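Local coordinates for protein LIN-41 (Caenorhabditis elegans, PDB 4UMG) that controls the onset of developmental plasticity as a TRIM-NHL protein, here represented by its filamin domain, at residues Glu106-Leu111 with Pro124-Ile129. Sequence-based numbering, arbitrary orientation.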
loop_
_atom_site.group_PDB
_atom_site.type_symbol
_atom_site.label_atom_id
_atom_site.label_comp_id
_atom_site.label_asym_id
_atom_site.label_seq_id
_atom_site.Cartn_x
_atom_site.Cartn_y
_atom_site.Cartn_z
ATOM N N GLU A 106 14.533 9.541 6.776
ATOM C CA GLU A 106 14.955 9.240 5.407
ATOM C C GLU A 106 15.370 7.790 5.321
ATOM O O GLU A 106 15.773 7.222 6.339
ATOM C CB GLU A 106 16.157 10.136 5.014
ATOM C CG GLU A 106 17.282 10.183 6.042
ATOM C CD GLU A 106 17.209 11.316 7.057
ATOM O OE1 GLU A 106 16.320 11.293 7.944
ATOM O OE2 GLU A 106 18.067 12.223 6.976
ATOM N N GLY A 107 15.352 7.239 4.105
ATOM C CA GLY A 107 15.845 5.884 3.882
ATOM C C GLY A 107 14.903 4.893 3.249
ATOM O O GLY A 107 13.872 5.236 2.674
ATOM N N SER A 108 15.284 3.627 3.356
ATOM C CA SER A 108 14.619 2.523 2.697
ATOM C C SER A 108 13.482 1.904 3.504
ATOM O O SER A 108 13.734 1.171 4.444
ATOM C CB SER A 108 15.648 1.460 2.322
ATOM O OG SER A 108 15.092 0.539 1.404
ATOM N N TYR A 109 12.243 2.255 3.165
ATOM C CA TYR A 109 11.044 1.711 3.817
ATOM C C TYR A 109 10.591 0.423 3.145
ATOM O O TYR A 109 10.897 0.185 1.975
ATOM C CB TYR A 109 9.896 2.754 3.748
ATOM C CG TYR A 109 10.059 3.897 4.729
ATOM C CD1 TYR A 109 11.123 4.786 4.626
ATOM C CD2 TYR A 109 9.131 4.108 5.747
ATOM C CE1 TYR A 109 11.266 5.855 5.511
ATOM C CE2 TYR A 109 9.287 5.155 6.661
ATOM C CZ TYR A 109 10.355 6.021 6.535
ATOM O OH TYR A 109 10.467 7.070 7.389
ATOM N N THR A 110 9.841 -0.396 3.875
ATOM C CA THR A 110 9.311 -1.642 3.354
ATOM C C THR A 110 7.814 -1.527 3.349
ATOM O O THR A 110 7.244 -1.122 4.355
ATOM C CB THR A 110 9.714 -2.821 4.216
ATOM O OG1 THR A 110 11.126 -2.792 4.401
ATOM C CG2 THR A 110 9.327 -4.148 3.577
ATOM N N LEU A 111 7.176 -1.936 2.244
ATOM C CA LEU A 111 5.726 -1.916 2.143
ATOM C C LEU A 111 5.251 -3.303 1.828
ATOM O O LEU A 111 5.826 -3.966 0.952
ATOM C CB LEU A 111 5.320 -1.007 0.972
ATOM C CG LEU A 111 3.837 -1.013 0.551
ATOM C CD1 LEU A 111 2.918 -0.447 1.652
ATOM C CD2 LEU A 111 3.640 -0.263 -0.751
ATOM N N PRO A 124 6.056 -7.968 -1.184
ATOM C CA PRO A 124 6.504 -6.708 -0.543
ATOM C C PRO A 124 7.460 -5.949 -1.440
ATOM O O PRO A 124 8.072 -6.540 -2.352
ATOM C CB PRO A 124 7.239 -7.182 0.705
ATOM C CG PRO A 124 7.775 -8.571 0.319
ATOM C CD PRO A 124 6.723 -9.146 -0.594
ATOM N N THR A 125 7.598 -4.657 -1.176
ATOM C CA THR A 125 8.437 -3.824 -2.000
ATOM C C THR A 125 9.112 -2.696 -1.176
ATOM O O THR A 125 8.779 -2.491 -0.009
ATOM C CB THR A 125 7.579 -3.283 -3.159
ATOM O OG1 THR A 125 8.425 -2.554 -4.038
ATOM C CG2 THR A 125 6.396 -2.420 -2.665
ATOM N N THR A 126 10.050 -1.988 -1.813
ATOM C CA THR A 126 10.825 -0.908 -1.228
ATOM C C THR A 126 10.241 0.416 -1.640
ATOM O O THR A 126 9.725 0.539 -2.755
ATOM C CB THR A 126 12.306 -1.065 -1.679
ATOM O OG1 THR A 126 12.874 -2.229 -1.042
ATOM C CG2 THR A 126 13.190 0.161 -1.400
ATOM N N MET A 127 10.349 1.412 -0.730
ATOM C CA MET A 127 10.027 2.814 -0.997
ATOM C C MET A 127 11.195 3.617 -0.479
ATOM O O MET A 127 11.621 3.413 0.652
ATOM C CB MET A 127 8.717 3.276 -0.355
ATOM C CG MET A 127 7.541 2.349 -0.646
ATOM S SD MET A 127 6.010 2.848 0.171
ATOM C CE MET A 127 6.450 2.704 1.909
ATOM N N ASP A 128 11.751 4.492 -1.336
ATOM C CA ASP A 128 12.904 5.307 -0.977
ATOM C C ASP A 128 12.428 6.674 -0.566
ATOM O O ASP A 128 11.885 7.409 -1.390
ATOM C CB ASP A 128 13.891 5.385 -2.144
ATOM C CG ASP A 128 14.552 4.046 -2.387
ATOM O OD1 ASP A 128 15.111 3.484 -1.427
ATOM O OD2 ASP A 128 14.427 3.517 -3.511
ATOM N N ILE A 129 12.615 7.005 0.714
ATOM C CA ILE A 129 12.221 8.321 1.260
ATOM C C ILE A 129 13.459 9.209 1.332
ATOM O O ILE A 129 14.459 8.858 1.971
ATOM C CB ILE A 129 11.540 8.156 2.643
ATOM C CG1 ILE A 129 10.221 7.336 2.520
ATOM C CG2 ILE A 129 11.365 9.487 3.422
ATOM C CD1 ILE A 129 9.091 7.938 2.010
HETATM O O HOH W 1 13.199 -1.633 1.603
HETATM O O HOH W 2 16.424 1.268 -0.949
#
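Tyr109 has CG beside its backbone N (chi1 -76°), and Ile129 holds CG1 in the same way (chi1 -63°). These torsions bring the ring obliquely against the isoleucine, with Tyr109 CD1 3.4 Å from Ile129 CG1. The two strands form the antiparallel hairpin of strands 107-115 and 118-130 in the immunoglobulin-like filamin repeat. Six backbone hydrogen bonds join them, in the hydrogen-bonded pairs Gly107 with Ile129, Tyr109 with Met127 and Leu111 with Thr125. Gly107 N donates to Ile129 O at 2.8 Å, and Ile129 N donates back to Gly107 O.

Tyr109, Leu111, Met127 and Ile129 are buried on one face of the pair. Val77 of strand 73-78 touches the first three, and Tyr101 touches Met127 and Ile129. The methionine chain bends at its last torsion (chi3 -63°). Its CE then lies 3.9 Å from Tyr109 CB and also touches Leu111 CB. The Leu111 and Thr125 side chains lie side by side, with Leu111 CD2 4.0 Å from Thr125 CG2. Tyr109 OH is hydrogen-bonded to Ile105 O, just before the strand. Replacing Tyr109 by an alanine is likely to open a gap beside Ile129 CG1 and leave Ile105 O without this donor.

The other face carries Ser108, Thr110, Thr126 and Asp128, and two waters bridge the strands there. One water joins Ser108 OG, Thr126 OG1 and Tyr109 O, to which it donates. The second links Ser108 OG to the aspartate, donating to Asp128 OD1 at 2.6 Å.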